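Local structure of beta-1,4-exocellulase (Thermobifida fusca, 4B4F) at residues A[17-22]-A[31-36]; A[91-96]-A[372-377]; A[320-325]-A[388-393]; A[332-337]-A[349-354]. The protein probably hydrolyses the beta-1,4-glycosidic bonds of cellulose as a family 6 exocellulase, of which this chain is the catalytic part. One frame throughout, in Å; residues are numbered along the deposited sequence.

Overall arrangement
Contacts 1 and 4 are buried; contacts 2 and 3 are only partly so. Contacts 1 and 4 touch each other, with centres about 12 Å apart. Each is built round a tryptophan, Trp18 or Trp351, and joins a loop to a helix or to the end of a strand. Contacts 2 and 3 join loops to loops and also touch, through Met376. One segment of each, 372-377 and 388-393, lies in the long region between strand 346-350 and helix 406-414. Contact 2 is held by N-H groups on a carboxylate and a backbone bond. Contact 3 is mainly packing of Ile321 and His322 on a calcium-binding loop. Contacts 2 and 4 meet the same two glucose units.

Contact 1 (A[17-22]-A[31-36]); sequences VWSAKA and VANEST
Ser19 of helix 16-23 and Ala32 of the following loop bring their CA atoms to 4.8 Å of each other, where a type I beta turn from Val31 to Glu34 folds back on the helix. The turn is closed by a bond from Glu34 N to Val31 O. Across the contact, Ser19 OG donates a hydrogen bond of 2.7 Å to Ala32 O. The hydroxyl stands above the carbonyl plane, 44° out of it. Its position anti to the backbone N (chi1 -166°) directs OG at the turn.

Trp18 makes the apolar part. Its ring lies between two methyl groups. Thr36 CG2 stands 3.8 Å from the centroid of the Trp18 six-membered ring, almost on the ring normal, in a CH-pi contact. Ala22 CB covers the opposite face, shifted toward the rim. At the edge, Trp18 CH2 is 3.3 Å from Val31 O, which lies near the ring plane. The indole NE1 hydrogen-bonds to Pro355 O, outside the two segments. With an alanine here, Pro355 O would probably lose its indole donor, and a gap would open between Thr36 and Ala22.

Ala22 CB packs on Ala32 CB at 4.3 Å. Phe409 of helix 406-414 covers both Ala22 and Val31.

The Trp18 side chain comes within about 4 Å of that of Glu357, a residue predicted to bind substrate. Methyls on both faces and a bond at NE1 probably fix the tilt of the indole, while the serine ties the turn to the helix with a single polar bond.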
# COMPACT_ATOMS: atom_id res chain seq x y z
N VAL A 17 2.03 -4.01 -19.30
CA VAL A 17 3.06 -4.92 -18.78
C VAL A 17 2.48 -5.90 -17.75
O VAL A 17 2.79 -7.10 -17.78
CB VAL A 17 4.25 -4.16 -18.15
CG1 VAL A 17 5.31 -5.14 -17.66
CG2 VAL A 17 4.86 -3.17 -19.13
N TRP A 18 1.65 -5.37 -16.85
CA TRP A 18 0.97 -6.21 -15.85
C TRP A 18 -0.10 -7.03 -16.50
O TRP A 18 -0.25 -8.20 -16.18
CB TRP A 18 0.38 -5.38 -14.71
CG TRP A 18 -0.38 -6.24 -13.73
CD1 TRP A 18 0.13 -6.96 -12.65
CD2 TRP A 18 -1.82 -6.54 -13.73
NE1 TRP A 18 -0.86 -7.64 -11.99
CE2 TRP A 18 -2.05 -7.44 -12.59
CE3 TRP A 18 -2.91 -6.17 -14.52
CZ2 TRP A 18 -3.32 -7.93 -12.28
CZ3 TRP A 18 -4.18 -6.66 -14.20
CH2 TRP A 18 -4.38 -7.52 -13.10
N SER A 19 -0.86 -6.41 -17.40
CA SER A 19 -1.93 -7.10 -18.13
C SER A 19 -1.44 -8.42 -18.74
O SER A 19 -2.05 -9.46 -18.53
CB SER A 19 -2.52 -6.21 -19.22
OG SER A 19 -3.75 -6.73 -19.70
N ALA A 20 -0.32 -8.35 -19.46
CA ALA A 20 0.23 -9.51 -20.17
C ALA A 20 0.69 -10.63 -19.24
O ALA A 20 0.54 -11.81 -19.55
CB ALA A 20 1.35 -9.10 -21.11
N LYS A 21 1.25 -10.25 -18.09
CA LYS A 21 1.64 -11.22 -17.07
C LYS A 21 0.42 -11.94 -16.49
O LYS A 21 0.44 -13.16 -16.30
CB LYS A 21 2.46 -10.55 -15.96
CG LYS A 21 3.92 -10.30 -16.34
CD LYS A 21 4.61 -9.43 -15.30
CE LYS A 21 6.12 -9.64 -15.30
NZ LYS A 21 6.84 -8.60 -16.07
N ALA A 22 -0.65 -11.19 -16.23
CA ALA A 22 -1.91 -11.75 -15.73
C ALA A 22 -2.59 -12.73 -16.71
O ALA A 22 -2.94 -13.85 -16.32
CB ALA A 22 -2.86 -10.63 -15.33
N VAL A 31 -9.08 -11.14 -14.95
CA VAL A 31 -8.71 -9.90 -14.24
C VAL A 31 -7.68 -9.06 -15.01
O VAL A 31 -7.26 -8.00 -14.55
CB VAL A 31 -8.23 -10.17 -12.78
CG1 VAL A 31 -9.34 -10.82 -11.97
CG2 VAL A 31 -6.98 -11.03 -12.76
N ALA A 32 -7.30 -9.53 -16.20
CA ALA A 32 -6.24 -8.91 -17.00
C ALA A 32 -6.51 -7.46 -17.40
O ALA A 32 -5.58 -6.69 -17.65
CB ALA A 32 -5.94 -9.76 -18.23
N ASN A 33 -7.79 -7.10 -17.47
CA ASN A 33 -8.18 -5.74 -17.83
C ASN A 33 -8.56 -4.86 -16.63
O ASN A 33 -9.15 -3.79 -16.79
CB ASN A 33 -9.25 -5.74 -18.91
CG ASN A 33 -8.70 -6.15 -20.27
OD1 ASN A 33 -7.83 -5.47 -20.83
ND2 ASN A 33 -9.20 -7.26 -20.81
N GLU A 34 -8.20 -5.30 -15.44
CA GLU A 34 -8.34 -4.46 -14.25
C GLU A 34 -7.23 -3.42 -14.22
O GLU A 34 -6.14 -3.64 -14.76
CB GLU A 34 -8.32 -5.30 -12.97
CG GLU A 34 -9.50 -6.26 -12.83
CD GLU A 34 -10.84 -5.57 -12.91
OE1 GLU A 34 -10.93 -4.38 -12.53
OE2 GLU A 34 -11.82 -6.21 -13.33
N SER A 35 -7.52 -2.29 -13.58
CA SER A 35 -6.53 -1.22 -13.42
C SER A 35 -5.61 -1.49 -12.24
O SER A 35 -6.08 -1.80 -11.14
CB SER A 35 -7.23 0.12 -13.24
OG SER A 35 -6.27 1.14 -13.04
N THR A 36 -4.30 -1.36 -12.47
CA THR A 36 -3.30 -1.42 -11.41
C THR A 36 -2.31 -0.27 -11.51
O THR A 36 -1.97 0.18 -12.61
CB THR A 36 -2.47 -2.72 -11.45
OG1 THR A 36 -1.84 -2.85 -12.73
CG2 THR A 36 -3.34 -3.94 -11.18

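Contact 2 (A[91-96]-A[372-377]); sequences ALASNG and GFDRMC. With BGC (beta-D-glucopyranose), chain C; BGC (beta-D-glucopyranose), chain B.
The flat group that carries the contact is the carboxylate of Asp374, and Leu92 N meets it at OD2 with a hydrogen bond of 2.8 Å. The donor comes from the side away from the other oxygen and lies 22° out of the carboxylate plane. OD1 uses its anti lone pair for Met376 N, at 3.0 Å. Ala91 CB lies 3.3 Å from Asp374 OD2. Both oxygens are gripped by backbone N-H groups, one from each segment, which should hold the carboxylate against rotation. With CG anti to the backbone N (chi1 -163°), the group reaches across to segment 91-96. The Asp374 side chain also touches Trp326, a residue predicted to bind substrate. The Asn95 amide donates through ND2 to Ala91 O, from above the carbonyl plane.

A second link is purely backbone: Gly372 N donates to Leu92 O at 3.0 Å. Ala93 CA makes a CA-H...O contact of 3.5 Å with Gly372 O. Ala93 CB lies 3.6 Å from Asp374 CB and also faces the sulfur of Cys377, which is in a disulfide with Cys327. Leu92 CD1 lies 3.5 Å from Phe373 O.

Ser94 OG accepts a hydrogen bond of 2.7 Å from O2 of the chain B glucose and is also hydrogen-bonded to Ser401 OG. Ser94 N bonds to Asp88, a predicted active-site residue.

The bond from Met376 N to Asp374 OD1 makes an Asx turn, leading into the 3-10 segment 375-377. Two loops joined beside bound glucose units are consistent with the loop-enclosed active-site tunnel of family 6 exocellulases.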
# COMPACT_ATOMS: atom_id res chain seq x y z
N ALA A 91 12.65 -3.12 7.43
CA ALA A 91 12.68 -4.39 6.71
C ALA A 91 13.83 -4.46 5.70
O ALA A 91 14.67 -3.56 5.63
CB ALA A 91 11.35 -4.63 6.02
N LEU A 92 13.88 -5.53 4.92
CA LEU A 92 15.01 -5.78 4.01
C LEU A 92 14.56 -6.10 2.58
O LEU A 92 15.29 -5.81 1.63
CB LEU A 92 15.90 -6.90 4.56
CG LEU A 92 16.53 -6.80 5.96
CD1 LEU A 92 17.14 -8.14 6.37
CD2 LEU A 92 17.58 -5.70 6.07
N ALA A 93 13.38 -6.69 2.43
CA ALA A 93 12.92 -7.21 1.13
C ALA A 93 12.80 -6.13 0.07
O ALA A 93 12.97 -6.40 -1.12
CB ALA A 93 11.60 -7.95 1.28
N SER A 94 12.51 -4.90 0.50
CA SER A 94 12.40 -3.78 -0.43
C SER A 94 13.24 -2.56 -0.04
O SER A 94 12.81 -1.42 -0.21
CB SER A 94 10.93 -3.41 -0.66
OG SER A 94 10.28 -4.41 -1.44
N ASN A 95 14.45 -2.81 0.49
CA ASN A 95 15.47 -1.78 0.55
C ASN A 95 15.80 -1.40 -0.91
O ASN A 95 15.77 -2.25 -1.80
CB ASN A 95 16.74 -2.28 1.26
CG ASN A 95 16.54 -2.54 2.75
OD1 ASN A 95 17.22 -3.39 3.32
ND2 ASN A 95 15.63 -1.80 3.39
N GLY A 96 16.12 -0.13 -1.15
CA GLY A 96 16.31 0.36 -2.51
C GLY A 96 17.71 0.84 -2.81
O GLY A 96 18.62 0.64 -2.01
N GLY A 372 17.62 -7.01 0.12
CA GLY A 372 18.13 -8.15 0.87
C GLY A 372 17.07 -9.20 1.14
O GLY A 372 15.88 -9.00 0.86
N PHE A 373 17.50 -10.33 1.70
CA PHE A 373 16.62 -11.43 2.07
C PHE A 373 15.95 -11.13 3.42
O PHE A 373 16.61 -11.00 4.45
CB PHE A 373 17.40 -12.75 2.09
CG PHE A 373 16.65 -13.91 2.69
CD1 PHE A 373 15.29 -14.11 2.44
CD2 PHE A 373 17.32 -14.84 3.50
CE1 PHE A 373 14.61 -15.19 3.00
CE2 PHE A 373 16.65 -15.92 4.05
CZ PHE A 373 15.29 -16.09 3.80
N ASP A 374 14.63 -11.01 3.38
CA ASP A 374 13.86 -10.70 4.57
C ASP A 374 13.17 -11.95 5.09
O ASP A 374 12.36 -12.57 4.39
CB ASP A 374 12.84 -9.59 4.29
CG ASP A 374 12.31 -8.95 5.55
OD1 ASP A 374 11.88 -9.69 6.46
OD2 ASP A 374 12.33 -7.71 5.64
N ARG A 375 13.50 -12.32 6.32
CA ARG A 375 13.00 -13.56 6.90
C ARG A 375 11.48 -13.61 7.07
O ARG A 375 10.89 -14.69 7.11
CB ARG A 375 13.76 -13.89 8.19
CG ARG A 375 15.27 -13.99 7.96
CD ARG A 375 15.89 -15.23 8.59
NE ARG A 375 15.09 -16.43 8.34
CZ ARG A 375 15.06 -17.49 9.16
NH1 ARG A 375 15.79 -17.49 10.27
NH2 ARG A 375 14.30 -18.53 8.86
N MET A 376 10.84 -12.44 7.11
CA MET A 376 9.37 -12.37 7.09
C MET A 376 8.75 -12.92 5.80
O MET A 376 7.55 -13.15 5.73
CB MET A 376 8.86 -10.96 7.39
CG MET A 376 8.96 -10.58 8.87
SD MET A 376 7.97 -11.64 9.94
CE MET A 376 6.33 -10.97 9.68
N CYS A 377 9.58 -13.14 4.79
CA CYS A 377 9.16 -13.76 3.53
C CYS A 377 9.58 -15.23 3.44
O CYS A 377 9.40 -15.87 2.41
CB CYS A 377 9.73 -12.98 2.34
SG CYS A 377 9.15 -11.28 2.26
C2 BGC C . 5.45 -4.81 0.41
C3 BGC C . 5.93 -5.03 -1.03
C4 BGC C . 6.47 -3.78 -1.73
C5 BGC C . 7.09 -2.79 -0.73
C6 BGC C . 6.24 -1.53 -0.56
C1 BGC C . 6.46 -4.08 1.31
O2 BGC C . 5.26 -6.06 0.99
O3 BGC C . 4.87 -5.54 -1.81
O4 BGC C . 7.45 -4.22 -2.66
O5 BGC C . 7.44 -3.39 0.53
O6 BGC C . 5.19 -1.77 0.35
C2 BGC B . 8.81 -3.66 -4.58
C3 BGC B . 8.84 -2.94 -5.93
C4 BGC B . 7.60 -3.26 -6.76
C5 BGC B . 6.33 -3.08 -5.94
C6 BGC B . 5.07 -3.44 -6.74
C1 BGC B . 7.46 -3.47 -3.88
O2 BGC B . 9.90 -3.20 -3.79
O3 BGC B . 9.99 -3.33 -6.65
O4 BGC B . 7.61 -2.38 -7.86
O5 BGC B . 6.41 -3.85 -4.74
O6 BGC B . 4.94 -4.83 -6.91

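Contact 3 (A[320-325]-A[388-393]); sequences RIHPGN and GNNPSG. With CA (calcium ion), chain F; BGC (beta-D-glucopyranose), chain D; BGC (beta-D-glucopyranose), chain E.
The loop that carries a calcium site at Asn389 packs against His322 and Ile321 of a loop bordering two bound glucose units. Asn389 O binds the calcium ion at 2.6 Å, together with four waters. One of these waters donates to Asn390 OD1 at 3.0 Å, so the metal shell reaches the contact.

Gly388 N stands 3.7 Å above one face of the His322 ring and Pro323 CD over the opposite face, both toward the rim. Gly388 has positive phi, and a side chain would clash with the ring. CG anti to the backbone N (chi1 -164°) sends the ring toward Gly388. His322 ND1 accepts a bond of 3.1 Å from Gly324 N, within the type I turn from His322 to Asn325. A leucine in its place would probably leave Gly324 N without this acceptor and Gly388 without its flat cover.

The Asn390 side chain crosses that of His322 at about a right angle, the amide and ring planes 36° apart, with ND2 3.7 Å from His322 CD2. On the outer side Ile321 CG2 touches Asn390 OD1 at 3.5 Å, and Ile321 CD1 meets Pro391 CB at 3.9 Å. Asn325 packs against the backbone of Pro391 and Ser392.

Segment 320-325 lies between helix 308-315 and strand 339-343, with Pro323 on Trp253. Segment 388-393 lies between strand 346-350 and helix 406-414; backbone bonds tie Ser392 to Tyr381 and Gly393 to Ala330.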
# COMPACT_ATOMS: atom_id res chain seq x y z
N ARG A 320 -5.01 -14.56 8.53
CA ARG A 320 -3.58 -14.58 8.88
C ARG A 320 -3.35 -14.99 10.34
O ARG A 320 -4.23 -14.82 11.19
CB ARG A 320 -2.94 -13.22 8.60
CG ARG A 320 -2.87 -12.89 7.11
CD ARG A 320 -2.23 -11.53 6.86
NE ARG A 320 -3.11 -10.40 7.17
CZ ARG A 320 -2.69 -9.14 7.25
NH1 ARG A 320 -1.41 -8.83 7.05
NH2 ARG A 320 -3.56 -8.17 7.53
N ILE A 321 -2.17 -15.53 10.62
CA ILE A 321 -1.79 -15.87 12.00
C ILE A 321 -1.70 -14.61 12.87
O ILE A 321 -2.12 -14.61 14.02
CB ILE A 321 -0.45 -16.64 12.04
CG1 ILE A 321 -0.49 -17.85 11.09
CG2 ILE A 321 -0.11 -17.05 13.47
CD1 ILE A 321 0.87 -18.41 10.73
N HIS A 322 -1.16 -13.54 12.30
CA HIS A 322 -0.93 -12.29 13.03
C HIS A 322 -1.08 -11.14 12.06
O HIS A 322 -0.78 -11.29 10.88
CB HIS A 322 0.46 -12.30 13.65
CG HIS A 322 0.66 -11.26 14.72
ND1 HIS A 322 1.22 -10.06 14.47
CD2 HIS A 322 0.36 -11.28 16.09
CE1 HIS A 322 1.27 -9.34 15.61
NE2 HIS A 322 0.75 -10.09 16.60
N PRO A 323 -1.56 -9.97 12.54
CA PRO A 323 -1.72 -8.83 11.63
C PRO A 323 -0.40 -8.27 11.10
O PRO A 323 -0.39 -7.58 10.08
CB PRO A 323 -2.44 -7.78 12.48
CG PRO A 323 -2.13 -8.16 13.90
CD PRO A 323 -2.07 -9.66 13.89
N GLY A 324 0.70 -8.57 11.79
CA GLY A 324 2.03 -8.17 11.35
C GLY A 324 2.65 -9.06 10.28
O GLY A 324 3.79 -8.85 9.88
N ASN A 325 1.90 -10.07 9.83
CA ASN A 325 2.37 -10.97 8.77
C ASN A 325 2.11 -10.35 7.40
O ASN A 325 0.98 -10.41 6.90
CB ASN A 325 1.71 -12.35 8.88
CG ASN A 325 2.41 -13.26 9.88
OD1 ASN A 325 1.91 -14.34 10.20
ND2 ASN A 325 3.58 -12.83 10.37
N GLY A 388 4.33 -11.05 17.00
CA GLY A 388 3.92 -11.93 18.10
C GLY A 388 4.67 -13.26 18.16
O GLY A 388 4.16 -14.24 18.70
N ASN A 389 5.89 -13.27 17.60
CA ASN A 389 6.75 -14.46 17.51
C ASN A 389 6.09 -15.66 16.81
O ASN A 389 6.15 -16.80 17.29
CB ASN A 389 7.33 -14.82 18.89
CG ASN A 389 8.32 -13.77 19.39
OD1 ASN A 389 9.44 -13.66 18.89
ND2 ASN A 389 7.89 -12.99 20.38
N ASN A 390 5.47 -15.37 15.67
CA ASN A 390 4.65 -16.32 14.94
C ASN A 390 5.30 -16.75 13.64
O ASN A 390 6.18 -16.06 13.14
CB ASN A 390 3.28 -15.70 14.63
CG ASN A 390 2.32 -15.80 15.78
OD1 ASN A 390 1.98 -16.90 16.22
ND2 ASN A 390 1.85 -14.66 16.27
N PRO A 391 4.85 -17.89 13.07
CA PRO A 391 5.32 -18.21 11.73
C PRO A 391 4.92 -17.09 10.78
O PRO A 391 3.87 -16.46 10.97
CB PRO A 391 4.57 -19.50 11.39
CG PRO A 391 4.31 -20.12 12.72
CD PRO A 391 3.99 -18.96 13.61
N SER A 392 5.76 -16.85 9.77
CA SER A 392 5.55 -15.76 8.82
C SER A 392 4.25 -15.88 8.02
O SER A 392 3.71 -14.86 7.59
CB SER A 392 6.73 -15.70 7.85
OG SER A 392 6.75 -16.84 7.00
N GLY A 393 3.77 -17.11 7.82
CA GLY A 393 2.64 -17.39 6.93
C GLY A 393 2.91 -17.06 5.46
O GLY A 393 1.98 -17.00 4.65
CA CA F . 5.82 -19.12 18.40
C2 BGC D . 3.76 -2.19 16.00
C3 BGC D . 3.58 -2.17 14.48
C4 BGC D . 3.25 -3.55 13.90
C5 BGC D . 2.23 -4.30 14.76
C6 BGC D . 2.17 -5.78 14.38
C1 BGC D . 2.61 -2.91 16.67
O2 BGC D . 3.81 -0.88 16.51
O3 BGC D . 4.76 -1.67 13.89
O4 BGC D . 2.69 -3.37 12.61
O5 BGC D . 2.53 -4.22 16.14
O6 BGC D . 0.92 -6.06 13.80
C2 BGC E . 2.64 -3.94 10.29
C3 BGC E . 3.39 -4.22 8.99
C4 BGC E . 4.74 -3.52 8.88
C5 BGC E . 5.49 -3.52 10.22
C6 BGC E . 6.74 -2.65 10.17
C1 BGC E . 3.53 -3.86 11.53
O2 BGC E . 1.66 -4.93 10.49
O3 BGC E . 2.58 -3.80 7.91
O4 BGC E . 5.51 -4.19 7.90
O5 BGC E . 4.67 -3.06 11.28
O6 BGC E . 7.42 -2.68 11.41
O HOH W 1 3.68 -19.11 17.29
O HOH W 2 7.31 -21.24 18.24
O HOH W 3 6.77 -19.27 16.09
O HOH W 4 5.35 -19.59 20.69

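Contact 4 (A[332-337]-A[349-354]); sequences AGLGER and YVWVKP. With BGC (beta-D-glucopyranose), chain B; BGC (beta-D-glucopyranose), chain C.
Trp351 makes the tight part of the contact, held by four neighbours from segment 332-337. Its NE1 donates to Glu336 O at 3.0 Å, with an angle of 137° at the hydrogen. The donor stands above the carbonyl plane, and Thr288 OG1 bonds to the same oxygen. Gly335 O lies at the edge of the indole, near its plane. Leu334 CG meets Trp351 CH2 at 3.7 Å. Arg337 runs alongside the indole, its CD 3.4 Å from Trp351 CZ2. Bends at chi2 and chi3 turn the guanidinium back, so that NH1 reaches Gly335 O at 3.0 Å and NH2 bonds to Pro418 O.

Tyr349 and Val350 end strand 346-350, which runs parallel to strand 283-287 and antiparallel to strand 339-343. This belongs to the distorted beta/alpha barrel of family 6. Past the strand, Lys353, predicted to bind substrate, reaches two bound glucose units. Its NZ bonds to O6 of the chain B glucose at 2.7 Å, to O5 of that sugar, and to O3 of the chain C glucose.

The looser, more exposed side is that of Glu336. Its carboxylate stands nearly square to the Tyr349 ring, the planes 85° apart. Glu336 OE1 is 3.3 Å from Tyr349 CE2, OE2 lies at the ring edge, and a weak bond joins OE2 to Thr339.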
# COMPACT_ATOMS: atom_id res chain seq x y z
N ALA A 332 -4.46 -15.83 0.72
CA ALA A 332 -5.04 -14.55 0.31
C ALA A 332 -5.72 -14.66 -1.05
O ALA A 332 -5.30 -15.44 -1.91
CB ALA A 332 -3.99 -13.45 0.28
N GLY A 333 -6.77 -13.86 -1.22
CA GLY A 333 -7.45 -13.74 -2.50
C GLY A 333 -7.51 -12.30 -2.96
O GLY A 333 -7.24 -11.38 -2.19
N LEU A 334 -7.81 -12.12 -4.24
CA LEU A 334 -8.14 -10.82 -4.80
C LEU A 334 -9.32 -10.20 -4.07
O LEU A 334 -10.34 -10.86 -3.82
CB LEU A 334 -8.51 -11.00 -6.28
CG LEU A 334 -7.55 -10.81 -7.45
CD1 LEU A 334 -6.07 -10.83 -7.07
CD2 LEU A 334 -7.85 -11.83 -8.54
N GLY A 335 -9.20 -8.93 -3.71
CA GLY A 335 -10.31 -8.21 -3.08
C GLY A 335 -11.22 -7.55 -4.09
O GLY A 335 -11.18 -7.87 -5.27
N GLU A 336 -12.05 -6.63 -3.61
CA GLU A 336 -12.99 -5.89 -4.44
C GLU A 336 -12.28 -5.19 -5.59
O GLU A 336 -11.23 -4.59 -5.39
CB GLU A 336 -13.75 -4.87 -3.59
CG GLU A 336 -15.11 -4.46 -4.15
CD GLU A 336 -15.91 -3.59 -3.20
OE1 GLU A 336 -15.86 -3.83 -1.97
OE2 GLU A 336 -16.60 -2.66 -3.68
N ARG A 337 -12.84 -5.30 -6.78
CA ARG A 337 -12.25 -4.65 -7.95
C ARG A 337 -12.39 -3.14 -7.82
O ARG A 337 -13.31 -2.67 -7.15
CB ARG A 337 -12.85 -5.19 -9.25
CG ARG A 337 -12.09 -6.39 -9.82
CD ARG A 337 -12.09 -7.58 -8.86
NE ARG A 337 -13.38 -8.26 -8.86
CZ ARG A 337 -13.77 -9.15 -7.96
NH1 ARG A 337 -12.98 -9.51 -6.95
NH2 ARG A 337 -14.98 -9.70 -8.08
N TYR A 349 -11.83 2.21 -3.72
CA TYR A 349 -11.01 1.04 -3.50
C TYR A 349 -10.15 0.91 -4.75
O TYR A 349 -10.64 1.07 -5.87
CB TYR A 349 -11.85 -0.21 -3.28
CG TYR A 349 -12.76 -0.16 -2.07
CD1 TYR A 349 -12.42 0.58 -0.92
CD2 TYR A 349 -13.95 -0.88 -2.05
CE1 TYR A 349 -13.26 0.61 0.19
CE2 TYR A 349 -14.79 -0.86 -0.95
CZ TYR A 349 -14.45 -0.11 0.16
OH TYR A 349 -15.30 -0.09 1.25
N VAL A 350 -8.87 0.64 -4.57
CA VAL A 350 -7.93 0.66 -5.67
C VAL A 350 -7.04 -0.56 -5.62
O VAL A 350 -6.85 -1.17 -4.57
CB VAL A 350 -7.10 1.97 -5.66
CG1 VAL A 350 -7.94 3.13 -6.18
CG2 VAL A 350 -6.59 2.27 -4.25
N TRP A 351 -6.52 -0.93 -6.78
CA TRP A 351 -5.52 -1.98 -6.86
C TRP A 351 -4.20 -1.32 -7.08
O TRP A 351 -3.82 -1.03 -8.22
CB TRP A 351 -5.84 -2.92 -8.02
CG TRP A 351 -6.87 -3.96 -7.66
CD1 TRP A 351 -7.75 -3.95 -6.58
CD2 TRP A 351 -7.19 -5.18 -8.40
NE1 TRP A 351 -8.55 -5.07 -6.59
CE2 TRP A 351 -8.26 -5.85 -7.66
CE3 TRP A 351 -6.69 -5.79 -9.56
CZ2 TRP A 351 -8.80 -7.05 -8.06
CZ3 TRP A 351 -7.26 -7.00 -9.96
CH2 TRP A 351 -8.29 -7.62 -9.23
N VAL A 352 -3.50 -1.04 -5.99
CA VAL A 352 -2.21 -0.35 -6.07
C VAL A 352 -1.07 -1.35 -6.18
O VAL A 352 -0.27 -1.28 -7.12
CB VAL A 352 -2.00 0.63 -4.90
CG1 VAL A 352 -0.64 1.31 -5.00
CG2 VAL A 352 -3.11 1.66 -4.89
N LYS A 353 -1.00 -2.28 -5.23
CA LYS A 353 -0.10 -3.44 -5.36
C LYS A 353 -0.63 -4.30 -6.51
O LYS A 353 -1.80 -4.70 -6.49
CB LYS A 353 -0.03 -4.25 -4.06
CG LYS A 353 0.83 -5.51 -4.12
CD LYS A 353 2.31 -5.20 -4.29
CE LYS A 353 3.15 -6.47 -4.41
NZ LYS A 353 4.61 -6.20 -4.59
N PRO A 354 0.20 -4.56 -7.53
CA PRO A 354 -0.31 -5.38 -8.64
C PRO A 354 -0.29 -6.87 -8.28
O PRO A 354 0.78 -7.43 -8.01
CB PRO A 354 0.64 -5.04 -9.80
CG PRO A 354 1.39 -3.81 -9.36
CD PRO A 354 1.49 -3.95 -7.87
C2 BGC B . 8.81 -3.66 -4.58
C3 BGC B . 8.84 -2.94 -5.93
C4 BGC B . 7.60 -3.26 -6.76
C5 BGC B . 6.33 -3.08 -5.94
C6 BGC B . 5.07 -3.44 -6.74
C1 BGC B . 7.46 -3.47 -3.88
O2 BGC B . 9.90 -3.20 -3.79
O3 BGC B . 9.99 -3.33 -6.65
O4 BGC B . 7.61 -2.38 -7.86
O5 BGC B . 6.41 -3.85 -4.74
O6 BGC B . 4.94 -4.83 -6.91
C2 BGC C . 5.45 -4.81 0.41
C3 BGC C . 5.93 -5.03 -1.03
C4 BGC C . 6.47 -3.78 -1.73
C5 BGC C . 7.09 -2.79 -0.73
C6 BGC C . 6.24 -1.53 -0.56
C1 BGC C . 6.46 -4.08 1.31
O2 BGC C . 5.26 -6.06 0.99
O3 BGC C . 4.87 -5.54 -1.81
O4 BGC C . 7.45 -4.22 -2.66
O5 BGC C . 7.44 -3.39 0.53
O6 BGC C . 5.19 -1.77 0.35